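Local atomic coordinates of tropomodulin (Caenorhabditis elegans, PDB entry 1PGV), a protein that probably caps the pointed end of actin filaments, maintaining their length by blocking elongation and depolymerisation there. Residues Arg35-Asp40 and Ala66-His71; Ile48-Arg53 and Leu77-Ile82; Leu114-Leu119 and Glu146-Met151; Arg120-Thr125 and Glu154-Leu159; Val129-Asp134 and Val162-Ala167. All blocks are in the same frame, centred on the assembly; numbering follows the deposited sequence. Where two conformers were deposited one is given.

Interaction 1: residues Arg35-Asp40 and Ala66-His71; sequences RLREDD and ACNSKH
Asp39 OD1 accepts the backbone N-H of Lys70 over 2.8 Å in a fairly straight bond (163°), met on the syn side of the carboxylate though tilted out of its plane. The same oxygen has Ser69 CA and, 3.2 Å away, His71 CD2 around it, while OD2 faces the flank of the lysine chain, 3.2 Å from Lys70 CE; the ion pair to Lys70 NZ is long. With CG anti to the backbone N (chi1 -172°), the carboxylate swings across Lys70 and His71, at about a right angle to each of their side chains. Asp39 is the C-prime residue of a Schellman motif that ends helix 29-37, with positive phi, and Asp40 N and Asp39 N return to the carbonyls of Arg35 and Leu36. A water joins the two segments a second time, donating to Asp40 O and accepting from Ser69 OG, which also takes the N-H of His71 in an ST turn and bonds Ile72. Deeper in, Leu36 reaches the 66-71 segment with both methyls, CD1 4.0 Å from Ala66 CB and CD2 3.7 Å from Ser69 CB. The contact thus joins the C-terminal ends of two successive helices of this domain: Leu36 also packs on Leu62 and Ala65 of helix 56-66, Ala66 leans on Leu93 of helix 90-96, and the 66-71 loop runs on into strand 74-76.

Interaction 2: residues Ile48-Arg53 and Leu77-Ile82; sequences INNMKR and LANTAI
The side-chain amides of Asn50 and Asn79 meet edge to edge with their planes 66° apart: Asn79 ND2 gives an in-plane N-H to an in-plane lone pair of Asn50 OD1 at 3.0 Å. They belong to neighbouring loops of a leucine-rich-repeat fold, each following a strand of the parallel sheet. Lys52 approaches the Asn79 amide from one side of its plane, CE 3.1 Å from OD1. The Asn49 amide uses its oxygen differently, taking Ala78 N (2.7 Å) from above the carbonyl plane while Ser76 OG bonds the same atom and Ala78 CB sits alongside. Ile48 to Met51 forms a type II turn, and Asn50 N donates across to Ala78 O over 2.8 Å. Replacing Asn79 with an alanine removes the amide and would probably leave Asn50 OD1 without this donor and Lys52 CE without one of its packing contacts. On the buried side of these amides Ile48 and Leu77 run side by side, CD1 of the isoleucine 4.0 Å from CG of the leucine, with Ile48 also on Leu62 of helix 56-66. Thr80 turns its hydroxyl to Leu77 O, which puts its methyl CG2 just 3.1 Å from Ile48 O.

Interaction 3: residues Leu114-Leu119 and Glu146-Met151; sequences LLARLL and EMDMMM
Met149 reaches across to helix 112-121 and ends with its methyl CE 3.5 Å from Leu115 CB and 3.6 Å from Ala116 N. Here two nearly parallel helices of the leucine-rich-repeat fold, their short segments 14° apart and 9.2 Å between axes, pack side by side on the helical, convex side of the solenoid. Closer to its own backbone, Met149 is met by Leu119: CD1 lies 3.8 Å from Met149 CG, and the two side chains cross at about a right angle. The methionine spans the distance between the helices because CG stands anti to the carbonyl carbon (chi1 -67°) and the chain beyond runs extended. With an alanine here CG, SD and CE are gone, which would probably open a gap in front of Leu115 and Leu119 and deprive Leu119 CD1 of one of its packing partners. The second shell closes round these side chains: Ile164, beyond strand 161-163, touches both Leu119 and Met149, and Leu115 rests on Ala133. At the N-terminal end of segment 146-151, Glu146 holds the backbone N atoms of Ala167 and Ser168. The outer margin of the contact is polar. Asp148 OD1 forms a salt bridge with Arg120, while Asp148 OD2 approaches Ala116 CB at 3.8 Å. A water spans the groove, donating 2.8 Å bonds both to Ala116 O and to Asp148 OD1.

Interaction 4: residues Arg120-Thr125 and Glu154-Leu159; sequences RSTLVT and EENESL
Leu123 drives its CD2 methyl against the start of the 156-159 turn, 3.6 Å from Asn156 N and 3.7 Å from Asn156 CB, and this is the tight part of the contact. It lies where two neighbouring helices of the leucine-rich-repeat fold, 112-121 and 143-155, give way to the turns leading to the next strands. Beside it the amide of Asn156 turns inward, its CG anti to the backbone N (chi1 -170°), and crosses Thr122 at about a right angle. Asn156 ND2 gives only a weak bond to Thr122 OG1, bent to 128° at 3.0 Å; the firmer partner of that hydroxyl is Leu119 O, three residues back in helix 112-121. A water accepts from the same ND2 at 2.9 Å and reaches Thr122 O weakly. Toward solvent the packing slackens: Leu123 CD1 faces the exposed carboxylate of Glu155, 4.1 Å from its OE1. Arg120 NH1 is 5.3 Å from Glu155 OE1, too far for contact. Within its own loop the buried amide is held by two further bonds: Asn156 OD1 takes Ser158 N at 2.8 Å close to its carbonyl plane, in an Asx turn, and Leu159 N from well above that plane, in an Asx motif.

Interaction 5: residues Val129-Asp134 and Val162-Ala167; sequences VEFKAD and VGISFA
Phe131 and Val162, paired in register on adjacent parallel strands, point to the same face of the sheet, and the Phe131 ring meets Ile164 obliquely, CE1 4.3 Å from CD1. Lys132 and Gly163 form the next pair on the other face. In the given conformer Lys132 bends at chi2 (-53°) and again at chi4, and its end, less certain because a second was modelled, comes near Gly163 CA, where no side chain competes. Asp134 turns its carboxylate toward Ser165, OD2 3.6 Å from CB, and a water that accepts from Ser165 N at 2.8 Å donates weakly to Asp134 OD1. Gly163 is bonded on both its N and O: N gives to Phe131 O over 2.8 Å, and O takes Ala133 N over 2.9 Å, joining the two strands of the beta-alpha-beta unit whose crossover helix is 143-155. The chemistry divides by face: apolar groups turn to helices 112-121 and 143-155, with Phe131 on Leu118 and Leu119, while Lys132 takes the other face and Asp134 lies beyond the strand end.

Interactions 3, 4 and 5 form one continuous patch. Centres of interactions 3 and 4 lie 11 Å apart on the same two helices, 112-121 and 143-155, and the Arg120 NE to Asp148 OD1 salt bridge (2.8 Å) ties them; interaction 5, centred 10 Å from interaction 3, meets it where Ile164 CD1 touches Met149 CE at 3.6 Å. Interactions 1 and 2 occupy the N-terminal half, at the two ends of the strands 45-47 and 74-76, their centres 21 Å apart. Interaction 1 is 26 Å, centre to centre, from interaction 5, across the chain's centre. Together they follow the repeating strand-helix stack of the C-terminal domain, from 35-40 to 162-167.

Interaction 1: residues Arg35-Asp40 and Ala66-His71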
# COMPACT_ATOMS: atom_id res chain seq x y z
N ARG A 35 16.26 0.23 -12.87
CA ARG A 35 16.27 -1.16 -12.46
C ARG A 35 14.88 -1.79 -12.42
O ARG A 35 14.69 -2.92 -12.88
CB ARG A 35 16.94 -1.30 -11.09
CG ARG A 35 18.43 -0.97 -11.12
CD ARG A 35 19.06 -1.12 -9.74
NE ARG A 35 19.04 -2.51 -9.28
CZ ARG A 35 19.32 -2.88 -8.04
NH1 ARG A 35 19.64 -1.96 -7.13
NH2 ARG A 35 19.28 -4.16 -7.70
N LEU A 36 13.90 -1.07 -11.89
CA LEU A 36 12.53 -1.59 -11.83
C LEU A 36 11.97 -1.82 -13.23
O LEU A 36 11.31 -2.83 -13.48
CB LEU A 36 11.63 -0.62 -11.05
CG LEU A 36 11.87 -0.59 -9.54
CD1 LEU A 36 11.11 0.56 -8.91
CD2 LEU A 36 11.43 -1.92 -8.93
N ARG A 37 12.25 -0.90 -14.14
CA ARG A 37 11.78 -1.02 -15.52
C ARG A 37 12.32 -2.28 -16.18
O ARG A 37 11.63 -2.92 -16.97
CB ARG A 37 12.20 0.19 -16.35
CG ARG A 37 11.45 1.47 -16.03
CD ARG A 37 11.94 2.61 -16.90
NE ARG A 37 11.18 3.84 -16.67
CZ ARG A 37 11.57 5.04 -17.08
NH1 ARG A 37 12.71 5.18 -17.75
NH2 ARG A 37 10.82 6.11 -16.83
N GLU A 38 13.56 -2.63 -15.85
CA GLU A 38 14.19 -3.81 -16.42
C GLU A 38 13.87 -5.06 -15.60
O GLU A 38 14.44 -6.13 -15.83
CB GLU A 38 15.71 -3.61 -16.49
CG GLU A 38 16.12 -2.38 -17.28
CD GLU A 38 17.62 -2.19 -17.35
OE1 GLU A 38 18.27 -2.14 -16.28
OE2 GLU A 38 18.16 -2.09 -18.48
N ASP A 39 12.95 -4.91 -14.65
CA ASP A 39 12.53 -6.02 -13.80
C ASP A 39 13.71 -6.69 -13.09
O ASP A 39 13.85 -7.91 -13.10
CB ASP A 39 11.75 -7.03 -14.64
CG ASP A 39 11.11 -8.11 -13.80
OD1 ASP A 39 10.73 -7.83 -12.65
OD2 ASP A 39 10.96 -9.24 -14.31
N ASP A 40 14.55 -5.86 -12.48
CA ASP A 40 15.73 -6.33 -11.75
C ASP A 40 15.33 -7.37 -10.71
O ASP A 40 14.50 -7.11 -9.84
CB ASP A 40 16.40 -5.14 -11.07
CG ASP A 40 17.72 -5.50 -10.43
OD1 ASP A 40 17.72 -6.23 -9.42
OD2 ASP A 40 18.76 -5.05 -10.95
N ALA A 66 7.87 0.64 -11.09
CA ALA A 66 7.61 -0.46 -10.16
C ALA A 66 6.61 -1.47 -10.71
O ALA A 66 6.64 -2.65 -10.34
CB ALA A 66 7.12 0.09 -8.83
N CYS A 67 5.73 -1.03 -11.60
CA CYS A 67 4.73 -1.92 -12.19
C CYS A 67 5.34 -3.00 -13.07
O CYS A 67 4.74 -4.04 -13.29
CB CYS A 67 3.72 -1.12 -13.03
SG CYS A 67 2.70 -0.00 -12.06
N ASN A 68 6.55 -2.74 -13.57
CA ASN A 68 7.23 -3.70 -14.44
C ASN A 68 8.03 -4.75 -13.67
O ASN A 68 8.51 -5.72 -14.26
CB ASN A 68 8.16 -2.94 -15.39
CG ASN A 68 7.41 -1.95 -16.24
OD1 ASN A 68 6.53 -2.32 -17.02
ND2 ASN A 68 7.75 -0.67 -16.10
N SER A 69 8.16 -4.56 -12.36
CA SER A 69 8.91 -5.50 -11.53
C SER A 69 8.05 -6.58 -10.88
O SER A 69 7.04 -6.29 -10.24
CB SER A 69 9.66 -4.75 -10.44
OG SER A 69 10.16 -5.66 -9.47
N LYS A 70 8.46 -7.84 -11.05
CA LYS A 70 7.73 -8.94 -10.44
C LYS A 70 8.53 -9.40 -9.22
O LYS A 70 8.29 -10.48 -8.69
CB LYS A 70 7.55 -10.09 -11.43
CG LYS A 70 8.83 -10.61 -12.05
CD LYS A 70 8.53 -11.76 -13.01
CE LYS A 70 9.77 -12.19 -13.77
NZ LYS A 70 10.86 -12.64 -12.87
N HIS A 71 9.46 -8.56 -8.79
CA HIS A 71 10.31 -8.88 -7.65
C HIS A 71 10.18 -7.94 -6.46
O HIS A 71 10.40 -8.35 -5.32
CB HIS A 71 11.77 -8.93 -8.13
CG HIS A 71 12.01 -9.90 -9.23
ND1 HIS A 71 12.05 -11.27 -9.03
CD2 HIS A 71 12.18 -9.72 -10.56
CE1 HIS A 71 12.25 -11.88 -10.18
NE2 HIS A 71 12.33 -10.96 -11.13
O HOH W 1 12.78 -5.31 -8.97

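Interaction 2: residues Ile48-Arg53 and Leu77-Ile82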
# COMPACT_ATOMS: atom_id res chain seq x y z
N ILE A 48 11.90 5.54 -0.38
CA ILE A 48 12.20 6.95 -0.62
C ILE A 48 11.56 7.82 0.45
O ILE A 48 11.21 8.98 0.21
CB ILE A 48 11.71 7.42 -2.01
CG1 ILE A 48 10.18 7.30 -2.10
CG2 ILE A 48 12.38 6.60 -3.10
CD1 ILE A 48 9.61 7.86 -3.40
N ASN A 49 11.41 7.25 1.64
CA ASN A 49 10.82 7.97 2.76
C ASN A 49 11.56 9.28 3.01
O ASN A 49 12.78 9.33 2.95
CB ASN A 49 10.87 7.12 4.05
CG ASN A 49 9.90 5.95 4.03
OD1 ASN A 49 9.05 5.84 3.14
ND2 ASN A 49 10.02 5.07 5.01
N ASN A 50 10.79 10.34 3.27
CA ASN A 50 11.34 11.66 3.56
C ASN A 50 12.02 12.39 2.41
O ASN A 50 12.63 13.44 2.61
CB ASN A 50 12.32 11.56 4.73
CG ASN A 50 11.75 10.79 5.90
OD1 ASN A 50 10.70 11.14 6.44
ND2 ASN A 50 12.43 9.72 6.29
N MET A 51 11.91 11.85 1.20
CA MET A 51 12.52 12.49 0.03
C MET A 51 11.52 13.43 -0.65
O MET A 51 10.94 13.09 -1.68
CB MET A 51 13.02 11.43 -0.95
CG MET A 51 14.16 10.59 -0.40
SD MET A 51 14.83 9.40 -1.58
CE MET A 51 16.03 10.42 -2.45
N LYS A 52 11.33 14.61 -0.07
CA LYS A 52 10.39 15.59 -0.61
C LYS A 52 11.00 16.40 -1.76
O LYS A 52 10.28 17.10 -2.48
CB LYS A 52 9.95 16.54 0.51
CG LYS A 52 9.25 15.84 1.66
CD LYS A 52 8.93 16.80 2.79
CE LYS A 52 8.10 16.12 3.86
NZ LYS A 52 7.77 17.03 4.99
N ARG A 53 12.31 16.29 -1.92
CA ARG A 53 13.04 17.00 -2.97
C ARG A 53 12.72 16.47 -4.36
O ARG A 53 12.60 17.24 -5.32
CB ARG A 53 14.55 16.85 -2.74
CG ARG A 53 15.00 15.40 -2.79
CD ARG A 53 16.41 15.25 -3.34
NE ARG A 53 16.71 13.85 -3.64
CZ ARG A 53 17.85 13.42 -4.18
NH1 ARG A 53 18.81 14.28 -4.48
NH2 ARG A 53 18.02 12.13 -4.43
N LEU A 77 7.01 5.26 0.53
CA LEU A 77 7.06 6.66 0.10
C LEU A 77 6.48 7.53 1.21
O LEU A 77 5.76 8.49 0.94
CB LEU A 77 6.22 6.87 -1.16
CG LEU A 77 6.29 5.88 -2.32
CD1 LEU A 77 5.52 4.61 -1.96
CD2 LEU A 77 5.68 6.52 -3.56
N ALA A 78 6.78 7.17 2.45
CA ALA A 78 6.28 7.92 3.59
C ALA A 78 6.89 9.31 3.65
O ALA A 78 8.07 9.50 3.34
CB ALA A 78 6.57 7.18 4.89
N ASN A 79 6.09 10.29 4.03
CA ASN A 79 6.55 11.66 4.16
C ASN A 79 7.34 12.15 2.94
O ASN A 79 8.49 12.58 3.07
CB ASN A 79 7.39 11.80 5.43
CG ASN A 79 7.71 13.24 5.77
OD1 ASN A 79 6.82 14.09 5.77
ND2 ASN A 79 8.97 13.51 6.08
N THR A 80 6.73 12.08 1.77
CA THR A 80 7.36 12.54 0.54
C THR A 80 6.51 13.68 -0.05
O THR A 80 6.71 14.09 -1.19
CB THR A 80 7.47 11.43 -0.51
OG1 THR A 80 6.18 10.81 -0.69
CG2 THR A 80 8.48 10.37 -0.07
N ALA A 81 5.56 14.15 0.75
CA ALA A 81 4.67 15.24 0.35
C ALA A 81 3.93 14.97 -0.95
O ALA A 81 3.71 15.88 -1.74
CB ALA A 81 5.46 16.55 0.24
N ILE A 82 3.56 13.71 -1.19
CA ILE A 82 2.84 13.38 -2.41
C ILE A 82 1.33 13.54 -2.20
O ILE A 82 0.84 13.43 -1.08
CB ILE A 82 3.13 11.94 -2.88
CG1 ILE A 82 2.85 10.95 -1.74
CG2 ILE A 82 4.57 11.84 -3.36
CD1 ILE A 82 2.96 9.50 -2.17

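Interaction 3: residues Leu114-Leu119 and Glu146-Met151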
# COMPACT_ATOMS: atom_id res chain seq x y z
N LEU A 114 -9.01 8.27 -2.22
CA LEU A 114 -7.95 7.57 -2.94
C LEU A 114 -7.48 6.37 -2.11
O LEU A 114 -7.26 5.29 -2.66
CB LEU A 114 -6.77 8.50 -3.22
CG LEU A 114 -5.62 7.84 -3.98
CD1 LEU A 114 -6.13 7.15 -5.24
CD2 LEU A 114 -4.57 8.88 -4.33
N LEU A 115 -7.34 6.57 -0.81
CA LEU A 115 -6.91 5.48 0.08
C LEU A 115 -7.88 4.31 -0.01
O LEU A 115 -7.47 3.16 -0.01
CB LEU A 115 -6.81 5.97 1.52
CG LEU A 115 -5.69 6.98 1.79
CD1 LEU A 115 -5.64 7.31 3.27
CD2 LEU A 115 -4.35 6.39 1.32
N ALA A 116 -9.17 4.62 -0.08
CA ALA A 116 -10.17 3.57 -0.20
C ALA A 116 -9.95 2.80 -1.50
O ALA A 116 -10.07 1.58 -1.53
CB ALA A 116 -11.59 4.17 -0.17
N ARG A 117 -9.65 3.51 -2.58
CA ARG A 117 -9.42 2.85 -3.85
C ARG A 117 -8.16 1.99 -3.79
O ARG A 117 -8.13 0.88 -4.32
CB ARG A 117 -9.30 3.88 -4.98
CG ARG A 117 -10.58 4.66 -5.24
CD ARG A 117 -10.36 5.71 -6.32
NE ARG A 117 -10.00 5.11 -7.60
CZ ARG A 117 -9.41 5.76 -8.59
NH1 ARG A 117 -9.11 7.04 -8.46
NH2 ARG A 117 -9.13 5.12 -9.72
N LEU A 118 -7.12 2.50 -3.14
CA LEU A 118 -5.87 1.73 -3.02
C LEU A 118 -6.11 0.43 -2.26
O LEU A 118 -5.64 -0.64 -2.68
CB LEU A 118 -4.79 2.56 -2.32
CG LEU A 118 -4.34 3.85 -3.02
CD1 LEU A 118 -3.28 4.54 -2.17
CD2 LEU A 118 -3.80 3.53 -4.41
N LEU A 119 -6.83 0.50 -1.14
CA LEU A 119 -7.12 -0.71 -0.36
C LEU A 119 -8.01 -1.68 -1.12
O LEU A 119 -7.83 -2.89 -1.05
CB LEU A 119 -7.78 -0.35 0.97
CG LEU A 119 -6.87 -0.26 2.20
CD1 LEU A 119 -7.67 0.24 3.39
CD2 LEU A 119 -6.27 -1.64 2.50
N GLU A 146 -14.86 4.65 5.39
CA GLU A 146 -14.65 3.60 6.39
C GLU A 146 -15.43 2.33 6.08
O GLU A 146 -14.93 1.22 6.26
CB GLU A 146 -15.01 4.13 7.78
CG GLU A 146 -14.03 5.19 8.27
CD GLU A 146 -14.02 5.32 9.78
OE1 GLU A 146 -14.52 4.39 10.45
OE2 GLU A 146 -13.49 6.32 10.30
N MET A 147 -16.66 2.48 5.57
CA MET A 147 -17.48 1.32 5.23
C MET A 147 -16.88 0.58 4.04
O MET A 147 -16.93 -0.65 3.96
CB MET A 147 -18.91 1.77 4.92
CG MET A 147 -19.52 2.56 6.06
SD MET A 147 -19.70 1.61 7.58
CE MET A 147 -21.02 2.51 8.40
N ASP A 148 -16.30 1.34 3.11
CA ASP A 148 -15.67 0.79 1.92
C ASP A 148 -14.47 -0.05 2.38
O ASP A 148 -14.36 -1.25 2.08
CB ASP A 148 -15.17 1.93 1.03
CG ASP A 148 -14.53 1.45 -0.26
OD1 ASP A 148 -13.92 0.36 -0.28
OD2 ASP A 148 -14.62 2.19 -1.26
N MET A 149 -13.59 0.60 3.14
CA MET A 149 -12.37 -0.04 3.65
C MET A 149 -12.61 -1.28 4.49
O MET A 149 -11.90 -2.29 4.34
CB MET A 149 -11.57 0.97 4.47
CG MET A 149 -11.00 2.12 3.68
SD MET A 149 -9.96 3.14 4.71
CE MET A 149 -9.00 3.98 3.46
N MET A 150 -13.57 -1.22 5.41
CA MET A 150 -13.82 -2.37 6.26
C MET A 150 -14.28 -3.58 5.46
O MET A 150 -13.92 -4.71 5.79
CB MET A 150 -14.83 -2.04 7.36
CG MET A 150 -16.24 -1.75 6.90
SD MET A 150 -17.33 -1.57 8.34
CE MET A 150 -18.89 -2.15 7.63
N MET A 151 -15.07 -3.36 4.41
CA MET A 151 -15.53 -4.48 3.61
C MET A 151 -14.42 -5.02 2.71
O MET A 151 -14.32 -6.23 2.50
CB MET A 151 -16.73 -4.07 2.75
CG MET A 151 -17.95 -3.68 3.59
SD MET A 151 -18.33 -4.89 4.88
CE MET A 151 -19.07 -6.18 3.92
O HOH W 2 -11.26 0.17 0.54

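Interaction 4: residues Arg120-Thr125 and Glu154-Leu159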
# COMPACT_ATOMS: atom_id res chain seq x y z
N ARG A 120 -8.99 -1.16 -1.87
CA ARG A 120 -9.85 -2.06 -2.61
C ARG A 120 -9.05 -2.75 -3.72
O ARG A 120 -9.32 -3.91 -4.06
CB ARG A 120 -11.05 -1.29 -3.19
CG ARG A 120 -12.14 -2.18 -3.78
CD ARG A 120 -13.50 -1.48 -3.70
NE ARG A 120 -14.05 -1.48 -2.34
CZ ARG A 120 -14.84 -2.43 -1.86
NH1 ARG A 120 -15.18 -3.47 -2.62
NH2 ARG A 120 -15.32 -2.35 -0.63
N SER A 121 -8.06 -2.06 -4.26
CA SER A 121 -7.24 -2.64 -5.33
C SER A 121 -6.36 -3.80 -4.84
O SER A 121 -5.91 -4.61 -5.64
CB SER A 121 -6.36 -1.57 -5.98
OG SER A 121 -5.42 -1.04 -5.06
N THR A 122 -6.14 -3.87 -3.53
CA THR A 122 -5.31 -4.94 -2.96
C THR A 122 -5.96 -6.31 -3.15
O THR A 122 -5.31 -7.35 -3.00
CB THR A 122 -5.08 -4.73 -1.45
OG1 THR A 122 -6.32 -4.87 -0.74
CG2 THR A 122 -4.50 -3.34 -1.18
N LEU A 123 -7.24 -6.31 -3.50
CA LEU A 123 -7.96 -7.57 -3.68
C LEU A 123 -7.64 -8.32 -4.96
O LEU A 123 -7.90 -9.52 -5.06
CB LEU A 123 -9.48 -7.31 -3.61
CG LEU A 123 -10.00 -6.80 -2.27
CD1 LEU A 123 -11.49 -6.45 -2.39
CD2 LEU A 123 -9.80 -7.87 -1.20
N VAL A 124 -7.08 -7.63 -5.95
CA VAL A 124 -6.77 -8.28 -7.21
C VAL A 124 -5.75 -9.41 -7.08
O VAL A 124 -6.01 -10.54 -7.51
CB VAL A 124 -6.27 -7.25 -8.24
CG1 VAL A 124 -5.95 -7.93 -9.56
CG2 VAL A 124 -7.34 -6.17 -8.44
N THR A 125 -4.60 -9.12 -6.49
CA THR A 125 -3.56 -10.15 -6.33
C THR A 125 -3.35 -10.54 -4.88
O THR A 125 -2.81 -11.62 -4.58
CB THR A 125 -2.20 -9.67 -6.87
OG1 THR A 125 -1.71 -8.61 -6.05
CG2 THR A 125 -2.33 -9.19 -8.30
N GLU A 154 -12.07 -6.99 4.95
CA GLU A 154 -12.69 -8.23 5.37
C GLU A 154 -12.61 -9.29 4.28
O GLU A 154 -12.54 -10.49 4.57
CB GLU A 154 -14.15 -7.96 5.76
CG GLU A 154 -14.85 -9.10 6.45
CD GLU A 154 -16.19 -8.67 7.02
OE1 GLU A 154 -16.22 -8.14 8.16
OE2 GLU A 154 -17.21 -8.85 6.32
N GLU A 155 -12.59 -8.86 3.02
CA GLU A 155 -12.52 -9.80 1.90
C GLU A 155 -11.07 -10.17 1.57
O GLU A 155 -10.82 -11.16 0.88
CB GLU A 155 -13.18 -9.19 0.66
CG GLU A 155 -13.48 -10.19 -0.42
CD GLU A 155 -14.09 -9.55 -1.65
OE1 GLU A 155 -14.88 -8.59 -1.49
OE2 GLU A 155 -13.78 -10.01 -2.77
N ASN A 156 -10.13 -9.38 2.06
CA ASN A 156 -8.71 -9.63 1.78
C ASN A 156 -8.18 -10.69 2.75
O ASN A 156 -8.31 -10.54 3.96
CB ASN A 156 -7.92 -8.33 1.95
CG ASN A 156 -6.48 -8.45 1.45
OD1 ASN A 156 -5.72 -9.31 1.91
ND2 ASN A 156 -6.10 -7.58 0.50
N GLU A 157 -7.58 -11.75 2.21
CA GLU A 157 -7.06 -12.84 3.05
C GLU A 157 -5.58 -12.72 3.41
O GLU A 157 -5.09 -13.48 4.26
CB GLU A 157 -7.31 -14.18 2.36
CG GLU A 157 -8.78 -14.55 2.21
CD GLU A 157 -8.98 -15.88 1.49
OE1 GLU A 157 -10.15 -16.28 1.31
OE2 GLU A 157 -7.98 -16.52 1.11
N SER A 158 -4.87 -11.78 2.78
CA SER A 158 -3.43 -11.62 3.04
C SER A 158 -3.03 -10.52 4.01
O SER A 158 -2.02 -10.65 4.71
CB SER A 158 -2.69 -11.40 1.72
OG SER A 158 -2.84 -12.51 0.85
N LEU A 159 -3.79 -9.43 4.07
CA LEU A 159 -3.47 -8.32 4.96
C LEU A 159 -3.33 -8.70 6.44
O LEU A 159 -4.23 -9.29 7.03
CB LEU A 159 -4.52 -7.21 4.85
CG LEU A 159 -4.54 -6.46 3.52
CD1 LEU A 159 -5.73 -5.51 3.48
CD2 LEU A 159 -3.24 -5.68 3.35
O HOH W 3 -3.30 -7.70 -0.16

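Interaction 5: residues Val129-Asp134 and Val162-Ala167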
# COMPACT_ATOMS: atom_id res chain seq x y z
N VAL A 129 0.71 -7.52 2.48
CA VAL A 129 0.39 -7.94 3.84
C VAL A 129 0.43 -6.77 4.81
O VAL A 129 -0.12 -6.85 5.91
CB VAL A 129 1.34 -9.06 4.34
CG1 VAL A 129 1.30 -10.24 3.39
CG2 VAL A 129 2.76 -8.51 4.48
N GLU A 130 1.10 -5.69 4.41
CA GLU A 130 1.17 -4.51 5.24
C GLU A 130 0.91 -3.26 4.40
O GLU A 130 1.64 -2.98 3.45
CB GLU A 130 2.55 -4.39 5.90
CG GLU A 130 2.70 -3.17 6.78
CD GLU A 130 4.02 -3.16 7.53
OE1 GLU A 130 4.27 -4.10 8.31
OE2 GLU A 130 4.81 -2.21 7.33
N PHE A 131 -0.14 -2.53 4.76
CA PHE A 131 -0.53 -1.31 4.04
C PHE A 131 -0.62 -0.20 5.09
O PHE A 131 -1.50 -0.22 5.93
CB PHE A 131 -1.88 -1.52 3.36
CG PHE A 131 -2.39 -0.32 2.60
CD1 PHE A 131 -3.05 0.70 3.27
CD2 PHE A 131 -2.18 -0.21 1.23
CE1 PHE A 131 -3.51 1.83 2.57
CE2 PHE A 131 -2.63 0.91 0.53
CZ PHE A 131 -3.30 1.93 1.20
N LYS A 132 0.31 0.75 5.06
CA LYS A 132 0.31 1.83 6.03
C LYS A 132 0.02 3.14 5.33
O LYS A 132 0.65 3.46 4.32
CB LYS A 132 1.66 1.91 6.75
CG LYS A 132 1.58 2.54 8.15
CD LYS A 132 0.90 3.90 8.15
CE LYS A 132 0.78 4.46 9.56
NZ LYS A 132 0.02 3.57 10.48
N ALA A 133 -0.91 3.91 5.87
CA ALA A 133 -1.28 5.18 5.27
C ALA A 133 -1.84 6.17 6.27
O ALA A 133 -2.58 7.09 5.89
CB ALA A 133 -2.30 4.93 4.17
N ASP A 134 -1.49 6.01 7.54
CA ASP A 134 -2.02 6.91 8.56
C ASP A 134 -1.34 8.28 8.55
O ASP A 134 -0.32 8.48 7.89
CB ASP A 134 -1.86 6.30 9.95
CG ASP A 134 -3.03 6.62 10.87
OD1 ASP A 134 -3.64 7.70 10.73
OD2 ASP A 134 -3.33 5.78 11.75
N VAL A 162 -2.81 -2.99 8.82
CA VAL A 162 -3.40 -1.89 8.08
C VAL A 162 -3.26 -0.64 8.93
O VAL A 162 -3.91 -0.50 9.98
CB VAL A 162 -4.89 -2.15 7.77
CG1 VAL A 162 -5.52 -0.92 7.11
CG2 VAL A 162 -5.01 -3.35 6.84
N GLY A 163 -2.39 0.26 8.49
CA GLY A 163 -2.14 1.49 9.21
C GLY A 163 -3.14 2.57 8.83
O GLY A 163 -2.82 3.48 8.07
N ILE A 164 -4.34 2.43 9.38
CA ILE A 164 -5.43 3.37 9.15
C ILE A 164 -6.21 3.50 10.44
O ILE A 164 -6.45 2.51 11.13
CB ILE A 164 -6.39 2.86 8.06
CG1 ILE A 164 -5.67 2.86 6.71
CG2 ILE A 164 -7.67 3.70 8.04
CD1 ILE A 164 -6.52 2.41 5.55
N SER A 165 -6.59 4.73 10.79
CA SER A 165 -7.34 4.96 12.02
C SER A 165 -8.82 5.11 11.69
O SER A 165 -9.20 6.02 10.95
CB SER A 165 -6.82 6.21 12.71
OG SER A 165 -7.50 6.45 13.94
N PHE A 166 -9.63 4.20 12.21
CA PHE A 166 -11.08 4.20 11.99
C PHE A 166 -11.80 4.81 13.18
O PHE A 166 -11.42 4.59 14.33
CB PHE A 166 -11.59 2.78 11.77
CG PHE A 166 -11.07 2.12 10.53
CD1 PHE A 166 -11.71 2.29 9.31
CD2 PHE A 166 -9.92 1.32 10.57
CE1 PHE A 166 -11.23 1.68 8.15
CE2 PHE A 166 -9.43 0.71 9.42
CZ PHE A 166 -10.09 0.89 8.21
N ALA A 167 -12.85 5.57 12.90
CA ALA A 167 -13.64 6.18 13.97
C ALA A 167 -14.85 5.28 14.24
O ALA A 167 -15.39 5.25 15.34
CB ALA A 167 -14.11 7.59 13.54
O HOH W 4 -6.03 6.97 9.23